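Local coordinates for kinesin-like protein Nod (Drosophila melanogaster, PDB 3DC4) that hydrolyses ATP and binds microtubules through its kinesin motor domain, and is required for segregating non-exchange chromosomes in meiosis, at residues 61-66 against 325-330; 107-112 against 239-244; 157-162 against 290-295. All coordinates share one frame; numbering follows the deposited sequence.

Contact 1: residues 61-66 against 325-330; sequences NEFHFD and TLRFGT
Thr-330 OG1 sits among three neighbours: it lies in plane at the edge of the Phe-63 ring, 3.4 Å from CD1, a water is 3.2 Å away, and Leu-326 O of the preceding helical turn is a possible acceptor for its proton. The same water accepts the backbone N-H of His-64 at 2.9 Å, so it links strand to helix where no direct hydrogen bond does. The contact belongs to the kinesin motor domain: the 325-330 part of helix 319-335 runs at 49° to strand 61-64, the edge strand of a small three-stranded antiparallel sheet. Phe-63 points at the helix, and the rim of the Phe-65 ring also reaches it. Phe-63 carries its CG beside the backbone N (chi1 -67°), and this swings the ring over the helix, where Leu-326 CB lies 3.6 Å from the ring centroid, only 11° off the normal. It is a CH-pi contact over the middle of the face, and Leu-326 CD1 spreads further along the same ring near CE2. The other methyl, CD2, turns to Phe-65 CE2, so the forked leucine serves both aromatics; Leu-326 also touches Leu-56 of the small sheet and Val-28 and Ile-312 of the large one. The Phe-65 ring crosses the Leu-326 side chain at about a right angle. Its CE1 is 3.4 Å from Gly-329 C, and glycine suits that place because a beta carbon would crowd the same ring atom. At the ring's edge, Phe-65 CZ meets the carbonyl oxygen of Leu-326 at 3.6 Å.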
loop_
_atom_site.group_PDB
_atom_site.type_symbol
_atom_site.label_atom_id
_atom_site.label_comp_id
_atom_site.label_asym_id
_atom_site.label_seq_id
_atom_site.Cartn_x
_atom_site.Cartn_y
_atom_site.Cartn_z
ATOM N N ASN A 61 -3.186 -16.661 -20.283
ATOM C CA ASN A 61 -3.819 -15.352 -20.219
ATOM C C ASN A 61 -2.751 -14.277 -20.194
ATOM O O ASN A 61 -1.775 -14.379 -19.457
ATOM C CB ASN A 61 -4.678 -15.232 -18.963
ATOM C CG ASN A 61 -5.820 -16.215 -18.951
ATOM O OD1 ASN A 61 -6.759 -16.100 -19.741
ATOM N ND2 ASN A 61 -5.748 -17.190 -18.066
ATOM N N GLU A 62 -2.951 -13.232 -20.983
ATOM C CA GLU A 62 -1.984 -12.150 -21.045
ATOM C C GLU A 62 -2.434 -10.970 -20.183
ATOM O O GLU A 62 -3.552 -10.483 -20.308
ATOM C CB GLU A 62 -1.801 -11.731 -22.500
ATOM C CG GLU A 62 -0.519 -10.978 -22.786
ATOM C CD GLU A 62 -0.151 -11.034 -24.262
ATOM O OE1 GLU A 62 0.254 -12.115 -24.731
ATOM O OE2 GLU A 62 -0.283 -10.003 -24.948
ATOM N N PHE A 63 -1.554 -10.523 -19.298
ATOM C CA PHE A 63 -1.855 -9.413 -18.402
ATOM C C PHE A 63 -0.929 -8.232 -18.655
ATOM O O PHE A 63 0.283 -8.406 -18.840
ATOM C CB PHE A 63 -1.713 -9.880 -16.955
ATOM C CG PHE A 63 -2.735 -10.896 -16.557
ATOM C CD1 PHE A 63 -4.019 -10.503 -16.201
ATOM C CD2 PHE A 63 -2.424 -12.246 -16.562
ATOM C CE1 PHE A 63 -4.982 -11.447 -15.859
ATOM C CE2 PHE A 63 -3.379 -13.198 -16.223
ATOM C CZ PHE A 63 -4.661 -12.796 -15.869
ATOM N N HIS A 64 -1.505 -7.032 -18.660
ATOM C CA HIS A 64 -0.729 -5.817 -18.890
ATOM C C HIS A 64 -0.960 -4.789 -17.804
ATOM O O HIS A 64 -2.076 -4.318 -17.615
ATOM C CB HIS A 64 -1.094 -5.181 -20.228
ATOM C CG HIS A 64 -0.931 -6.099 -21.392
ATOM N ND1 HIS A 64 -1.947 -6.910 -21.847
ATOM C CD2 HIS A 64 0.137 -6.351 -22.184
ATOM C CE1 HIS A 64 -1.512 -7.623 -22.871
ATOM N NE2 HIS A 64 -0.250 -7.304 -23.095
ATOM N N PHE A 65 0.104 -4.424 -17.108
ATOM C CA PHE A 65 -0.007 -3.427 -16.056
ATOM C C PHE A 65 1.032 -2.335 -16.256
ATOM O O PHE A 65 1.518 -2.137 -17.365
ATOM C CB PHE A 65 0.177 -4.099 -14.709
ATOM C CG PHE A 65 -0.769 -5.235 -14.489
ATOM C CD1 PHE A 65 -2.140 -5.020 -14.524
ATOM C CD2 PHE A 65 -0.296 -6.522 -14.284
ATOM C CE1 PHE A 65 -3.033 -6.072 -14.363
ATOM C CE2 PHE A 65 -1.185 -7.584 -14.122
ATOM C CZ PHE A 65 -2.553 -7.354 -14.162
ATOM N N ASP A 66 1.367 -1.622 -15.190
ATOM C CA ASP A 66 2.355 -0.555 -15.294
ATOM C C ASP A 66 3.747 -1.054 -14.961
ATOM O O ASP A 66 4.741 -0.451 -15.362
ATOM C CB ASP A 66 2.003 0.587 -14.353
ATOM C CG ASP A 66 0.691 1.243 -14.717
ATOM O OD1 ASP A 66 -0.271 1.130 -13.929
ATOM O OD2 ASP A 66 0.615 1.854 -15.803
ATOM N N THR A 325 -5.874 -12.827 -8.387
ATOM C CA THR A 325 -5.121 -11.625 -8.074
ATOM C C THR A 325 -4.831 -10.802 -9.332
ATOM O O THR A 325 -4.992 -9.581 -9.337
ATOM C CB THR A 325 -3.803 -12.015 -7.376
ATOM O OG1 THR A 325 -4.084 -12.574 -6.087
ATOM C CG2 THR A 325 -2.915 -10.812 -7.195
ATOM N N LEU A 326 -4.439 -11.479 -10.407
ATOM C CA LEU A 326 -4.143 -10.781 -11.651
ATOM C C LEU A 326 -5.416 -10.225 -12.300
ATOM O O LEU A 326 -5.397 -9.118 -12.844
ATOM C CB LEU A 326 -3.379 -11.710 -12.612
ATOM C CG LEU A 326 -2.005 -12.123 -12.069
ATOM C CD1 LEU A 326 -1.419 -13.263 -12.878
ATOM C CD2 LEU A 326 -1.072 -10.915 -12.083
ATOM N N ARG A 327 -6.518 -10.972 -12.236
ATOM C CA ARG A 327 -7.766 -10.491 -12.824
ATOM C C ARG A 327 -8.204 -9.214 -12.101
ATOM O O ARG A 327 -8.691 -8.273 -12.726
ATOM C CB ARG A 327 -8.855 -11.578 -12.753
ATOM C CG ARG A 327 -8.650 -12.693 -13.787
ATOM C CD ARG A 327 -9.635 -13.835 -13.601
ATOM N NE ARG A 327 -11.017 -13.380 -13.691
ATOM C CZ ARG A 327 -11.684 -13.211 -14.828
ATOM N NH1 ARG A 327 -11.105 -13.466 -15.992
ATOM N NH2 ARG A 327 -12.932 -12.771 -14.794
ATOM N N PHE A 328 -8.009 -9.165 -10.788
ATOM C CA PHE A 328 -8.383 -7.960 -10.061
ATOM C C PHE A 328 -7.540 -6.782 -10.551
ATOM O O PHE A 328 -8.043 -5.661 -10.677
ATOM C CB PHE A 328 -8.196 -8.133 -8.550
ATOM C CG PHE A 328 -8.452 -6.873 -7.777
ATOM C CD1 PHE A 328 -9.750 -6.478 -7.457
ATOM C CD2 PHE A 328 -7.394 -6.031 -7.456
ATOM C CE1 PHE A 328 -9.981 -5.255 -6.838
ATOM C CE2 PHE A 328 -7.613 -4.815 -6.843
ATOM C CZ PHE A 328 -8.913 -4.422 -6.531
ATOM N N GLY A 329 -6.259 -7.038 -10.824
ATOM C CA GLY A 329 -5.371 -5.989 -11.305
ATOM C C GLY A 329 -5.885 -5.400 -12.605
ATOM O O GLY A 329 -5.842 -4.190 -12.820
ATOM N N THR A 330 -6.383 -6.269 -13.474
ATOM C CA THR A 330 -6.919 -5.842 -14.751
ATOM C C THR A 330 -8.137 -4.947 -14.524
ATOM O O THR A 330 -8.291 -3.921 -15.186
ATOM C CB THR A 330 -7.323 -7.064 -15.596
ATOM O OG1 THR A 330 -6.177 -7.899 -15.789
ATOM C CG2 THR A 330 -7.858 -6.628 -16.952
HETATM O O HOH W 1 -4.429 -6.995 -18.288
#

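Contact 2: residues 107-112 against 239-244; sequences GKSYSM and IVDLAG. With MG (magnesium ion), chain B; ADP (adenosine-5'-diphosphate), chain C.
Lys-108 CB lies 3.3 Å from Asp-241 OD2 and equally near O1B of the ADP beta-phosphate; from there its chain skirts the beta-phosphate. CG stays beside O1B, and CD begins to approach the backbone of segment 239-244. Bends at chi3 (-61°) and chi4 (-59°) then curl the tip back to the phosphate, with CE pressed close to Leu-242 O at 3.0 Å and NZ donating to ADP O1B at 2.7 Å. Gly-102 O takes another N-H of this ammonium group, helping to fix its rotation. A long, flexible cation suits the task: it can pass the aspartate and still lay its charge on the phosphate. This is the P-loop, or Walker A motif, at the start of helix 108-112, facing the Asp-Leu-Ala-Gly sequence that opens switch II in kinesins. The amides of 107-110 all donate to phosphate oxygens, and at Gly-107 a beta carbon would jam against the preceding carbonyl oxygen and crowd ADP N7. Ser-109 OG binds magnesium at 2.1 Å and gives its proton to the syn lone pair of Asp-241 OD1 at 2.6 Å. ADP O2B and four waters complete the six ligands. One of these waters donates to Asp-241 OD2 at 2.5 Å, so the carboxylate, its CG anti to the backbone N (chi1 -176°), grips two first-shell ligands from the second shell. Further along the helix, Met-112 CB meets Ile-239 CG2 at 3.8 Å, and the methionine's bent chain brings CE to 3.6 Å from Val-240 O.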
loop_
_atom_site.group_PDB
_atom_site.type_symbol
_atom_site.label_atom_id
_atom_site.label_comp_id
_atom_site.label_asym_id
_atom_site.label_seq_id
_atom_site.Cartn_x
_atom_site.Cartn_y
_atom_site.Cartn_z
ATOM N N GLY A 107 4.826 -12.516 -0.456
ATOM C CA GLY A 107 5.734 -11.395 -0.279
ATOM C C GLY A 107 5.157 -10.020 0.017
ATOM O O GLY A 107 5.878 -9.026 -0.077
ATOM N N LYS A 108 3.879 -9.938 0.369
ATOM C CA LYS A 108 3.273 -8.644 0.665
ATOM C C LYS A 108 3.996 -7.923 1.809
ATOM O O LYS A 108 4.477 -6.801 1.635
ATOM C CB LYS A 108 1.787 -8.821 1.012
ATOM C CG LYS A 108 0.944 -9.407 -0.126
ATOM C CD LYS A 108 -0.555 -9.469 0.214
ATOM C CE LYS A 108 -0.837 -10.358 1.419
ATOM N NZ LYS A 108 -0.383 -11.749 1.238
ATOM N N SER A 109 4.088 -8.565 2.969
ATOM C CA SER A 109 4.744 -7.950 4.129
ATOM C C SER A 109 6.209 -7.657 3.848
ATOM O O SER A 109 6.731 -6.612 4.235
ATOM C CB SER A 109 4.618 -8.869 5.342
ATOM O OG SER A 109 3.259 -9.001 5.694
ATOM N N TYR A 110 6.864 -8.592 3.170
ATOM C CA TYR A 110 8.262 -8.433 2.799
ATOM C C TYR A 110 8.439 -7.182 1.933
ATOM O O TYR A 110 9.301 -6.347 2.214
ATOM C CB TYR A 110 8.735 -9.672 2.021
ATOM C CG TYR A 110 10.123 -9.544 1.433
ATOM C CD1 TYR A 110 11.254 -9.817 2.201
ATOM C CD2 TYR A 110 10.306 -9.136 0.110
ATOM C CE1 TYR A 110 12.533 -9.695 1.664
ATOM C CE2 TYR A 110 11.581 -9.002 -0.431
ATOM C CZ TYR A 110 12.689 -9.287 0.351
ATOM O OH TYR A 110 13.950 -9.169 -0.174
ATOM N N SER A 111 7.605 -7.047 0.903
ATOM C CA SER A 111 7.677 -5.914 -0.029
ATOM C C SER A 111 7.388 -4.561 0.619
ATOM O O SER A 111 8.069 -3.573 0.347
ATOM C CB SER A 111 6.698 -6.129 -1.195
ATOM O OG SER A 111 7.064 -7.256 -1.968
ATOM N N MET A 112 6.382 -4.516 1.482
ATOM C CA MET A 112 6.013 -3.259 2.108
ATOM C C MET A 112 6.919 -2.872 3.266
ATOM O O MET A 112 6.927 -1.716 3.689
ATOM C CB MET A 112 4.559 -3.321 2.573
ATOM C CG MET A 112 3.564 -3.655 1.460
ATOM S SD MET A 112 3.895 -2.730 -0.064
ATOM C CE MET A 112 2.647 -1.439 0.052
ATOM N N ILE A 239 0.878 2.932 3.663
ATOM C CA ILE A 239 1.492 1.686 3.252
ATOM C C ILE A 239 0.534 0.618 3.744
ATOM O O ILE A 239 0.432 0.356 4.952
ATOM C CB ILE A 239 2.881 1.500 3.897
ATOM C CG1 ILE A 239 3.799 2.646 3.458
ATOM C CG2 ILE A 239 3.486 0.167 3.474
ATOM C CD1 ILE A 239 3.942 2.783 1.948
ATOM N N VAL A 240 -0.185 0.019 2.804
ATOM C CA VAL A 240 -1.175 -0.992 3.140
ATOM C C VAL A 240 -0.742 -2.417 2.821
ATOM O O VAL A 240 -0.309 -2.715 1.711
ATOM C CB VAL A 240 -2.488 -0.697 2.407
ATOM C CG1 VAL A 240 -3.588 -1.592 2.940
ATOM C CG2 VAL A 240 -2.841 0.774 2.573
ATOM N N ASP A 241 -0.883 -3.288 3.813
ATOM C CA ASP A 241 -0.511 -4.691 3.695
ATOM C C ASP A 241 -1.785 -5.474 4.019
ATOM O O ASP A 241 -2.112 -5.693 5.188
ATOM C CB ASP A 241 0.591 -4.980 4.713
ATOM C CG ASP A 241 1.135 -6.386 4.622
ATOM O OD1 ASP A 241 1.919 -6.753 5.521
ATOM O OD2 ASP A 241 0.805 -7.127 3.674
ATOM N N LEU A 242 -2.522 -5.871 2.987
ATOM C CA LEU A 242 -3.769 -6.599 3.190
ATOM C C LEU A 242 -3.556 -8.058 3.561
ATOM O O LEU A 242 -2.507 -8.640 3.274
ATOM C CB LEU A 242 -4.640 -6.490 1.937
ATOM C CG LEU A 242 -5.014 -5.055 1.571
ATOM C CD1 LEU A 242 -5.942 -5.082 0.373
ATOM C CD2 LEU A 242 -5.696 -4.365 2.761
ATOM N N ALA A 243 -4.557 -8.642 4.208
ATOM C CA ALA A 243 -4.489 -10.041 4.613
ATOM C C ALA A 243 -4.570 -10.899 3.351
ATOM O O ALA A 243 -4.823 -10.380 2.266
ATOM C CB ALA A 243 -5.647 -10.373 5.554
ATOM N N GLY A 244 -4.372 -12.204 3.490
ATOM C CA GLY A 244 -4.426 -13.075 2.327
ATOM C C GLY A 244 -5.740 -12.968 1.585
ATOM O O GLY A 244 -6.810 -12.910 2.193
HETATM MG MG MG B . 1.902 -10.663 5.593
HETATM P PB ADP C . 2.917 -12.465 2.830
HETATM O O1B ADP C . 2.298 -12.069 1.552
HETATM O O2B ADP C . 3.086 -11.190 3.725
HETATM O O3B ADP C . 1.880 -13.589 3.525
HETATM P PA ADP C . 5.635 -12.518 3.285
HETATM O O1A ADP C . 5.753 -11.127 2.893
HETATM O O2A ADP C . 5.428 -12.657 4.849
HETATM O O3A ADP C . 4.347 -13.170 2.491
HETATM O "O5'" ADP C . 6.926 -13.318 2.782
HETATM C "C5'" ADP C . 6.839 -14.688 3.194
HETATM C "C4'" ADP C . 8.258 -15.256 3.289
HETATM O "O4'" ADP C . 8.916 -15.212 1.998
HETATM C "C3'" ADP C . 9.138 -14.400 4.276
HETATM O "O3'" ADP C . 10.277 -15.125 4.719
HETATM C "C2'" ADP C . 9.774 -13.414 3.210
HETATM O "O2'" ADP C . 11.029 -12.897 3.681
HETATM C "C1'" ADP C . 10.062 -14.346 2.003
HETATM N N9 ADP C . 10.088 -13.581 0.756
HETATM C C8 ADP C . 8.993 -13.136 0.052
HETATM N N7 ADP C . 9.368 -12.365 -0.944
HETATM C C5 ADP C . 10.720 -12.441 -1.058
HETATM C C6 ADP C . 11.694 -11.849 -1.902
HETATM N N6 ADP C . 11.307 -11.133 -3.021
HETATM N N1 ADP C . 13.006 -12.025 -1.613
HETATM C C2 ADP C . 13.396 -12.825 -0.616
HETATM N N3 ADP C . 12.524 -13.380 0.220
HETATM C C4 ADP C . 11.206 -13.181 0.073
HETATM O O HOH W 2 0.411 -9.535 4.203
HETATM O O HOH W 3 0.875 -12.787 5.626
HETATM O O HOH W 4 3.708 -12.055 6.457
HETATM O O HOH W 5 1.142 -10.149 7.727
#

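Contact 3: residues 157-162 against 290-295; sequences IEIYNE and SVLTTV
The flat carboxylate of Glu-162 meets the start of helix 291-295: OE1 takes the N-H of Val-291 on its syn lone pair, 2.9 Å away and nearly straight at 173°, while Val-291 CG2 stands above the plane, 3.2 Å from OE1. OE2 accepts from a water that in turn receives the N-H of Leu-292. Glutamate suits this place because a negative group probably gains from the helix's amino end, where Ser-290 is the N-cap. A lysine in its place would probably leave the Val-291 amide and the bridging water without their acceptor and set a positive charge at that end. Behind this polar end the contact is aliphatic, and branched Ile-159 and Val-291 suit it by filling the space between strand and helix with apolar surface. Ile-159 slides past Val-291, CD1 to CG1 3.6 Å, and the same CD1 reaches Leu-292 CA at 3.8 Å; Ile-157 and Val-295 meet tip to tip, CD1 to CG1 4.0 Å. Helix 291-295 runs at 156° to the 157-160 end of strand 151-160, nearly antiparallel, on one face of the large sheet, with Leu-292 also touching Ile-223 of strand 220-229 and Ile-271 of helix 267-279.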
loop_
_atom_site.group_PDB
_atom_site.type_symbol
_atom_site.label_atom_id
_atom_site.label_comp_id
_atom_site.label_asym_id
_atom_site.label_seq_id
_atom_site.Cartn_x
_atom_site.Cartn_y
_atom_site.Cartn_z
ATOM N N ILE A 157 -2.649 1.140 11.952
ATOM C CA ILE A 157 -4.016 0.681 12.108
ATOM C C ILE A 157 -4.169 -0.734 11.567
ATOM O O ILE A 157 -3.568 -1.097 10.549
ATOM C CB ILE A 157 -4.978 1.619 11.350
ATOM C CG1 ILE A 157 -4.985 2.996 12.018
ATOM C CG2 ILE A 157 -6.383 1.032 11.317
ATOM C CD1 ILE A 157 -5.679 4.057 11.207
ATOM N N GLU A 158 -4.967 -1.532 12.265
ATOM C CA GLU A 158 -5.240 -2.902 11.860
ATOM C C GLU A 158 -6.743 -3.042 11.665
ATOM O O GLU A 158 -7.524 -2.496 12.439
ATOM C CB GLU A 158 -4.762 -3.886 12.937
ATOM C CG GLU A 158 -5.286 -5.314 12.772
ATOM C CD GLU A 158 -4.798 -6.252 13.863
ATOM O OE1 GLU A 158 -4.743 -5.831 15.036
ATOM O OE2 GLU A 158 -4.484 -7.418 13.550
ATOM N N ILE A 159 -7.138 -3.746 10.608
ATOM C CA ILE A 159 -8.548 -3.983 10.330
ATOM C C ILE A 159 -8.785 -5.484 10.462
ATOM O O ILE A 159 -8.396 -6.262 9.591
ATOM C CB ILE A 159 -8.939 -3.514 8.905
ATOM C CG1 ILE A 159 -8.682 -2.010 8.770
ATOM C CG2 ILE A 159 -10.414 -3.827 8.633
ATOM C CD1 ILE A 159 -9.059 -1.431 7.416
ATOM N N TYR A 160 -9.392 -5.878 11.581
ATOM C CA TYR A 160 -9.696 -7.276 11.871
ATOM C C TYR A 160 -11.204 -7.471 11.755
ATOM O O TYR A 160 -11.969 -6.852 12.492
ATOM C CB TYR A 160 -9.238 -7.629 13.292
ATOM C CG TYR A 160 -9.391 -9.090 13.652
ATOM C CD1 TYR A 160 -8.717 -10.075 12.935
ATOM C CD2 TYR A 160 -10.208 -9.492 14.711
ATOM C CE1 TYR A 160 -8.849 -11.424 13.259
ATOM C CE2 TYR A 160 -10.348 -10.842 15.046
ATOM C CZ TYR A 160 -9.665 -11.800 14.314
ATOM O OH TYR A 160 -9.790 -13.134 14.631
ATOM N N ASN A 161 -11.625 -8.325 10.826
ATOM C CA ASN A 161 -13.046 -8.585 10.608
ATOM C C ASN A 161 -13.848 -7.302 10.449
ATOM O O ASN A 161 -14.837 -7.085 11.151
ATOM C CB ASN A 161 -13.622 -9.408 11.762
ATOM C CG ASN A 161 -13.166 -10.853 11.727
ATOM O OD1 ASN A 161 -13.470 -11.589 10.788
ATOM N ND2 ASN A 161 -12.433 -11.268 12.752
ATOM N N GLU A 162 -13.415 -6.458 9.519
ATOM C CA GLU A 162 -14.080 -5.188 9.241
ATOM C C GLU A 162 -14.257 -4.305 10.467
ATOM O O GLU A 162 -15.337 -3.769 10.702
ATOM C CB GLU A 162 -15.440 -5.432 8.587
ATOM C CG GLU A 162 -15.335 -5.899 7.152
ATOM C CD GLU A 162 -14.507 -4.949 6.306
ATOM O OE1 GLU A 162 -14.929 -3.783 6.129
ATOM O OE2 GLU A 162 -13.430 -5.369 5.827
ATOM N N SER A 290 -16.702 -0.346 2.868
ATOM C CA SER A 290 -15.759 -1.168 3.627
ATOM C C SER A 290 -14.941 -0.306 4.571
ATOM O O SER A 290 -14.814 0.898 4.372
ATOM C CB SER A 290 -14.795 -1.906 2.695
ATOM O OG SER A 290 -13.833 -1.011 2.162
ATOM N N VAL A 291 -14.383 -0.934 5.597
ATOM C CA VAL A 291 -13.562 -0.226 6.562
ATOM C C VAL A 291 -12.310 0.325 5.888
ATOM O O VAL A 291 -11.852 1.414 6.220
ATOM C CB VAL A 291 -13.133 -1.151 7.708
ATOM C CG1 VAL A 291 -12.238 -0.395 8.672
ATOM C CG2 VAL A 291 -14.365 -1.684 8.429
ATOM N N LEU A 292 -11.762 -0.432 4.942
ATOM C CA LEU A 292 -10.560 -0.010 4.232
ATOM C C LEU A 292 -10.753 1.327 3.516
ATOM O O LEU A 292 -9.933 2.234 3.651
ATOM C CB LEU A 292 -10.147 -1.077 3.214
ATOM C CG LEU A 292 -8.806 -0.868 2.488
ATOM C CD1 LEU A 292 -7.683 -0.730 3.499
ATOM C CD2 LEU A 292 -8.554 -2.043 1.562
ATOM N N THR A 293 -11.839 1.450 2.759
ATOM C CA THR A 293 -12.100 2.682 2.025
ATOM C C THR A 293 -12.563 3.813 2.940
ATOM O O THR A 293 -12.532 4.982 2.557
ATOM C CB THR A 293 -13.136 2.454 0.892
ATOM O OG1 THR A 293 -14.266 1.731 1.398
ATOM C CG2 THR A 293 -12.501 1.673 -0.252
ATOM N N THR A 294 -12.991 3.463 4.147
ATOM C CA THR A 294 -13.426 4.461 5.113
ATOM C C THR A 294 -12.182 5.062 5.769
ATOM O O THR A 294 -12.031 6.281 5.837
ATOM C CB THR A 294 -14.336 3.827 6.190
ATOM O OG1 THR A 294 -15.551 3.379 5.577
ATOM C CG2 THR A 294 -14.676 4.839 7.275
ATOM N N VAL A 295 -11.279 4.201 6.230
ATOM C CA VAL A 295 -10.042 4.656 6.859
ATOM C C VAL A 295 -9.193 5.462 5.878
ATOM O O VAL A 295 -8.564 6.451 6.255
ATOM C CB VAL A 295 -9.215 3.465 7.375
ATOM C CG1 VAL A 295 -7.870 3.955 7.905
ATOM C CG2 VAL A 295 -9.986 2.745 8.472
HETATM O O HOH W 6 -12.210 -3.361 4.547
#

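How the contacts relate
Contact 2 carries part of the ADP pocket and the magnesium's one protein ligand. Contact 3, whose centre is about 15 Å from that of contact 2, touches it directly: Leu-292 CD2 packs on Leu-242 CD2 at 3.9 Å, so the helix of contact 3 backs the strand that leads to the metal site. The side chain of Ile-159 is about 13 Å from the magnesium. Contact 1 touches neither. Its centre is about 25 Å from that of contact 3 and about 18 Å from that of contact 2, nearest atoms about 7 Å apart, and the Leu-326 side chain is about 9 Å from that of Gly-102 in the predicted ATP site. Along the chain, contact 1 encloses the other two, whose segments alternate.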